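Local atomic coordinates of coat protein (Tobacco streak virus, PDB entry 4Y6X), a protein that builds the viral capsid and binds RNA, probably packaging the genome and, by binding the 3' end of the viral RNA, taking part in the initiation of translation. Residues A[26-31]-A[147-152]; A[77-82]-A[124-129]. All blocks are in the same frame, centred on the assembly; numbering follows the deposited sequence.

Interaction 1 (A[26-31]-A[147-152]); sequences VWVTRK and IAISKP
Val26, which loses most surface here, spreads its two methyls over Ile149 and, just beyond strand 140-150, over Lys151 and Pro152. CG1 lies against the aliphatic part of Lys151, tightly at CE (3.5 Å), the two side chains crossing at about a right angle. CG2 meets Pro152 CD tip to tip at 3.6 Å and also reaches CG1 of Ile149. That branch of Ile149 sits between its own backbone N and carbonyl carbon (chi1 61°), which lets CD1 run on to Val28 CG1, 3.8 Å away. The lysine amine goes past the contact to bond Asn23 O.

Ile147, next in buried area, pairs with Val28. Ile147 N bonds Val28 O and Val28 N bonds Ile147 O, both at 2.9 Å, while Val28 CG2 packs on Ile147 CB. Val26 and Ile149 exchange the same reciprocal bonds, so four fairly straight bonds join the antiparallel strands. Trp27 and Ala148, the non-hydrogen-bonded pair between them, lie on the other face, where Ala148 CB makes a CH-pi contact over the indole six-membered ring, 4.1 Å from its centroid.

Strand 25-30 is outermost within this chain in one sheet of the jelly roll. Strand 140-150 continues the sheet to strand 63-73, whose Phe64 packs on Ile147 and Ile149; helix 48-52 also touches Ile147, and Pro157 of the second subunit packs on Trp27.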
loop_
_atom_site.group_PDB
_atom_site.type_symbol
_atom_site.label_atom_id
_atom_site.label_comp_id
_atom_site.label_asym_id
_atom_site.label_seq_id
_atom_site.Cartn_x
_atom_site.Cartn_y
_atom_site.Cartn_z
ATOM N N VAL A 26 -7.739 15.285 -4.401
ATOM C CA VAL A 26 -7.326 14.206 -5.274
ATOM C C VAL A 26 -7.921 12.874 -4.789
ATOM O O VAL A 26 -8.327 12.732 -3.634
ATOM C CB VAL A 26 -5.794 14.026 -5.346
ATOM C CG1 VAL A 26 -5.171 15.219 -6.039
ATOM C CG2 VAL A 26 -5.188 13.818 -3.959
ATOM N N TRP A 27 -7.920 11.917 -5.699
ATOM C CA TRP A 27 -8.250 10.531 -5.437
ATOM C C TRP A 27 -7.014 9.803 -5.039
ATOM O O TRP A 27 -5.973 9.979 -5.669
ATOM C CB TRP A 27 -8.825 9.853 -6.673
ATOM C CG TRP A 27 -10.232 10.275 -7.033
ATOM C CD1 TRP A 27 -10.623 11.012 -8.110
ATOM C CD2 TRP A 27 -11.410 9.988 -6.290
ATOM N NE1 TRP A 27 -11.995 11.154 -8.100
ATOM C CE2 TRP A 27 -12.493 10.573 -6.975
ATOM C CE3 TRP A 27 -11.667 9.226 -5.141
ATOM C CZ2 TRP A 27 -13.775 10.459 -6.540
ATOM C CZ3 TRP A 27 -12.930 9.149 -4.687
ATOM C CH2 TRP A 27 -13.987 9.726 -5.389
ATOM N N VAL A 28 -7.127 8.994 -3.998
ATOM C CA VAL A 28 -6.147 7.994 -3.706
ATOM C C VAL A 28 -6.864 6.676 -3.541
ATOM O O VAL A 28 -8.109 6.636 -3.333
ATOM C CB VAL A 28 -5.344 8.332 -2.423
ATOM C CG1 VAL A 28 -4.534 9.638 -2.622
ATOM C CG2 VAL A 28 -6.232 8.421 -1.211
ATOM N N THR A 29 -6.132 5.564 -3.664
ATOM C CA THR A 29 -6.757 4.259 -3.642
ATOM C C THR A 29 -5.824 3.285 -3.017
ATOM O O THR A 29 -4.611 3.505 -3.041
ATOM C CB THR A 29 -7.121 3.736 -5.064
ATOM O OG1 THR A 29 -7.835 2.483 -4.989
ATOM C CG2 THR A 29 -5.858 3.475 -5.950
ATOM N N ARG A 30 -6.378 2.181 -2.548
ATOM C CA ARG A 30 -5.597 0.977 -2.350
ATOM C C ARG A 30 -6.392 -0.279 -2.474
ATOM O O ARG A 30 -7.624 -0.274 -2.399
ATOM C CB ARG A 30 -4.860 1.002 -1.035
ATOM C CG ARG A 30 -5.701 0.746 0.177
ATOM C CD ARG A 30 -4.763 0.304 1.265
ATOM N NE ARG A 30 -5.502 -0.103 2.437
ATOM C CZ ARG A 30 -6.037 -1.313 2.639
ATOM N NH1 ARG A 30 -5.964 -2.271 1.741
ATOM N NH2 ARG A 30 -6.677 -1.553 3.757
ATOM N N LYS A 31 -5.663 -1.362 -2.735
ATOM C CA LYS A 31 -6.234 -2.681 -2.981
ATOM C C LYS A 31 -6.878 -3.195 -1.753
ATOM O O LYS A 31 -6.358 -3.007 -0.649
ATOM C CB LYS A 31 -5.098 -3.686 -3.347
ATOM N N ILE A 147 -10.658 7.071 -2.116
ATOM C CA ILE A 147 -10.874 8.101 -1.162
ATOM C C ILE A 147 -10.480 9.431 -1.777
ATOM O O ILE A 147 -9.390 9.555 -2.342
ATOM C CB ILE A 147 -10.051 7.828 0.076
ATOM C CG1 ILE A 147 -10.295 6.415 0.515
ATOM C CG2 ILE A 147 -10.433 8.751 1.199
ATOM C CD1 ILE A 147 -9.331 5.945 1.567
ATOM N N ALA A 148 -11.360 10.408 -1.677
ATOM C CA ALA A 148 -11.045 11.757 -2.091
ATOM C C ALA A 148 -10.553 12.501 -0.844
ATOM O O ALA A 148 -11.249 12.536 0.158
ATOM C CB ALA A 148 -12.240 12.439 -2.653
ATOM N N ILE A 149 -9.332 13.052 -0.950
ATOM C CA ILE A 149 -8.676 13.743 0.112
ATOM C C ILE A 149 -8.215 15.124 -0.334
ATOM O O ILE A 149 -8.119 15.414 -1.532
ATOM C CB ILE A 149 -7.489 12.974 0.625
ATOM C CG1 ILE A 149 -6.477 12.783 -0.467
ATOM C CG2 ILE A 149 -7.945 11.639 1.203
ATOM C CD1 ILE A 149 -5.134 12.295 0.037
ATOM N N SER A 150 -7.883 15.948 0.625
ATOM C CA SER A 150 -7.199 17.225 0.343
ATOM C C SER A 150 -5.901 16.954 -0.384
ATOM O O SER A 150 -5.168 16.005 -0.050
ATOM C CB SER A 150 -6.938 18.046 1.649
ATOM O OG SER A 150 -6.508 17.248 2.739
ATOM N N LYS A 151 -5.667 17.747 -1.416
ATOM C CA LYS A 151 -4.539 17.552 -2.318
ATOM C C LYS A 151 -3.218 17.781 -1.579
ATOM O O LYS A 151 -3.040 18.799 -0.937
ATOM C CB LYS A 151 -4.628 18.515 -3.467
ATOM C CG LYS A 151 -3.502 18.449 -4.459
ATOM C CD LYS A 151 -3.888 19.377 -5.643
ATOM C CE LYS A 151 -4.763 18.641 -6.634
ATOM N NZ LYS A 151 -4.952 19.399 -7.898
ATOM N N PRO A 152 -2.323 16.781 -1.598
ATOM C CA PRO A 152 -1.064 16.905 -0.893
ATOM C C PRO A 152 -0.046 17.701 -1.705
ATOM O O PRO A 152 -0.187 17.845 -2.894
ATOM C CB PRO A 152 -0.625 15.422 -0.731
ATOM C CG PRO A 152 -1.179 14.726 -1.920
ATOM C CD PRO A 152 -2.474 15.449 -2.248
#

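Interaction 2 (A[77-82]-A[124-129])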
loop_
_atom_site.group_PDB
_atom_site.type_symbol
_atom_site.label_atom_id
_atom_site.label_comp_id
_atom_site.label_asym_id
_atom_site.label_seq_id
_atom_site.Cartn_x
_atom_site.Cartn_y
_atom_site.Cartn_z
ATOM N N GLY A 77 -28.151 -9.207 0.931
ATOM C CA GLY A 77 -27.906 -8.737 2.274
ATOM C C GLY A 77 -28.043 -7.249 2.359
ATOM O O GLY A 77 -28.609 -6.624 1.470
ATOM N N THR A 78 -27.503 -6.677 3.429
ATOM C CA THR A 78 -27.502 -5.261 3.580
ATOM C C THR A 78 -26.130 -4.773 4.075
ATOM O O THR A 78 -25.333 -5.534 4.601
ATOM C CB THR A 78 -28.607 -4.813 4.563
ATOM O OG1 THR A 78 -28.369 -5.423 5.812
ATOM C CG2 THR A 78 -30.050 -5.234 4.095
ATOM N N PHE A 79 -25.870 -3.496 3.875
ATOM C CA PHE A 79 -24.667 -2.913 4.348
ATOM C C PHE A 79 -24.788 -1.448 4.645
ATOM O O PHE A 79 -25.650 -0.748 4.128
ATOM C CB PHE A 79 -23.546 -3.157 3.343
ATOM C CG PHE A 79 -23.559 -2.218 2.184
ATOM C CD1 PHE A 79 -24.582 -2.261 1.206
ATOM C CD2 PHE A 79 -22.535 -1.311 2.046
ATOM C CE1 PHE A 79 -24.567 -1.400 0.097
ATOM C CE2 PHE A 79 -22.521 -0.443 0.970
ATOM C CZ PHE A 79 -23.537 -0.463 -0.000
ATOM N N GLY A 80 -23.836 -0.953 5.404
ATOM C CA GLY A 80 -23.717 0.501 5.585
ATOM C C GLY A 80 -22.630 0.883 6.548
ATOM O O GLY A 80 -21.906 0.040 7.038
ATOM N N MET A 81 -22.470 2.180 6.733
ATOM C CA MET A 81 -21.431 2.739 7.593
ATOM C C MET A 81 -21.942 2.918 9.002
ATOM O O MET A 81 -23.044 3.383 9.179
ATOM C CB MET A 81 -20.956 4.074 7.026
ATOM C CG MET A 81 -19.751 4.699 7.756
ATOM S SD MET A 81 -19.099 6.148 6.817
ATOM C CE MET A 81 -17.687 5.323 6.057
ATOM N N VAL A 82 -21.149 2.541 9.990
ATOM C CA VAL A 82 -21.477 2.754 11.401
ATOM C C VAL A 82 -20.402 3.575 12.099
ATOM O O VAL A 82 -19.255 3.589 11.632
ATOM C CB VAL A 82 -21.637 1.448 12.167
ATOM C CG1 VAL A 82 -22.657 0.596 11.464
ATOM C CG2 VAL A 82 -20.326 0.697 12.278
ATOM N N ARG A 124 -15.228 4.852 12.684
ATOM C CA ARG A 124 -16.165 4.413 11.661
ATOM C C ARG A 124 -15.781 3.079 11.022
ATOM O O ARG A 124 -14.613 2.734 10.901
ATOM C CB ARG A 124 -16.307 5.482 10.590
ATOM C CG ARG A 124 -16.862 6.800 11.144
ATOM C CD ARG A 124 -17.777 7.427 10.136
ATOM N NE ARG A 124 -18.156 8.798 10.477
ATOM C CZ ARG A 124 -18.578 9.689 9.582
ATOM N NH1 ARG A 124 -18.678 9.358 8.293
ATOM N NH2 ARG A 124 -18.891 10.922 9.971
ATOM N N ALA A 125 -16.778 2.360 10.574
ATOM C CA ALA A 125 -16.582 1.127 9.854
ATOM C C ALA A 125 -17.660 0.931 8.843
ATOM O O ALA A 125 -18.757 1.506 8.957
ATOM C CB ALA A 125 -16.544 -0.044 10.811
ATOM N N ILE A 126 -17.364 0.102 7.851
ATOM C CA ILE A 126 -18.404 -0.376 6.965
ATOM C C ILE A 126 -18.731 -1.785 7.388
ATOM O O ILE A 126 -17.838 -2.569 7.660
ATOM C CB ILE A 126 -17.971 -0.259 5.515
ATOM C CG1 ILE A 126 -17.878 1.224 5.162
ATOM C CG2 ILE A 126 -19.034 -0.871 4.605
ATOM C CD1 ILE A 126 -16.784 1.467 4.210
ATOM N N VAL A 127 -20.016 -2.083 7.471
ATOM C CA VAL A 127 -20.488 -3.345 7.965
ATOM C C VAL A 127 -21.421 -3.990 6.955
ATOM O O VAL A 127 -22.305 -3.337 6.439
ATOM C CB VAL A 127 -21.261 -3.144 9.298
ATOM C CG1 VAL A 127 -21.828 -4.462 9.824
ATOM C CG2 VAL A 127 -20.385 -2.512 10.351
ATOM N N TRP A 128 -21.223 -5.283 6.693
ATOM C CA TRP A 128 -22.087 -6.074 5.840
ATOM C C TRP A 128 -22.840 -7.139 6.657
ATOM O O TRP A 128 -22.233 -7.770 7.514
ATOM C CB TRP A 128 -21.296 -6.862 4.809
ATOM C CG TRP A 128 -20.735 -6.084 3.725
ATOM C CD1 TRP A 128 -21.227 -5.993 2.483
ATOM C CD2 TRP A 128 -19.555 -5.267 3.770
ATOM N NE1 TRP A 128 -20.442 -5.143 1.718
ATOM C CE2 TRP A 128 -19.403 -4.698 2.495
ATOM C CE3 TRP A 128 -18.605 -4.972 4.762
ATOM C CZ2 TRP A 128 -18.340 -3.849 2.174
ATOM C CZ3 TRP A 128 -17.540 -4.141 4.441
ATOM C CH2 TRP A 128 -17.405 -3.607 3.152
ATOM N N CYS A 129 -24.121 -7.321 6.358
ATOM C CA CYS A 129 -24.944 -8.430 6.921
ATOM C C CYS A 129 -25.494 -9.284 5.780
ATOM O O CYS A 129 -26.356 -8.842 5.012
ATOM C CB CYS A 129 -26.145 -7.873 7.695
ATOM S SG CYS A 129 -25.676 -6.580 8.861
#
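Thr78, Gly80 and Val82 exchange backbone hydrogen bonds with Cys129, Val127 and Ala125, six in all, giving the three hydrogen-bonded pairs of a regular antiparallel pairing. The bond from Cys129 N to Thr78 O is the straightest, 2.8 Å long with an angle of 180° at the hydrogen. Between these pairs the strands come closer, and CA-H...O contacts such as Phe79 CA to Val127 O (3.2 Å) supplement the amide bonds.

The aromatic contact is made by Phe79 and Trp128, a non-hydrogen-bonded pair. Phe79 CB lies over the face of the indole five-membered ring, 4.0 Å from its centroid, in a CH-pi contact. With CG between the backbone N and the carbonyl carbon (chi1 80°), the phenyl ring projects from the sheet and leads away from segment 124-129; its plane lies near parallel to the indole, but the rings are slid apart and barely overlap. Ile126 CG2 lies over the indole near its rim and also approaches the phenyl edge.

Met81 provides the sulfur contact. Its extended start, with CG anti to the backbone N (chi1 -174°), carries SD to Arg124, the two side chains crossing at a slant, and NH1 gives the sulfur a weak hydrogen bond of 3.6 Å; the sulfur sits at the edge of the guanidinium, near its plane. CE turns toward Ile126 CG1.

On the face of Thr78, Val82, Ala125, Val127 and Cys129, Val82 CG2 meets Val127 CG2 at 3.7 Å, the side chains crossing at about a right angle, and also reaches Ala125 CB.

These strands are the middle pair of the second jelly-roll sheet, flanked by 44-47 and 99-101. Their aromatic face packs on strand 63-73 of the other sheet: Phe71 meets both Phe79 and Trp128 edge-to-face, and Leu67 touches Met81 and Ile126.

How the interactions relate
Interactions 1 and 2 hold different sheets of the same jelly roll, their centres 22 Å apart on opposite sides of the chain's centre, with no touch between them. Interaction 2 is nested within the chain loop closed by interaction 1, and strands 125-130 and 140-150 follow one another in sequence. Both are partly buried antiparallel pairings. Interaction 1 joins an outermost strand to an inner one, ends in an exposed lysine, and has the second subunit nearby; its side-chain packing is mostly aliphatic. Interaction 2 joins two inner strands, has no exposed residue, and adds a near-parallel, slid-apart ring pair and a weak sulfur contact facing strand 63-73, which belongs to the sheet of interaction 1.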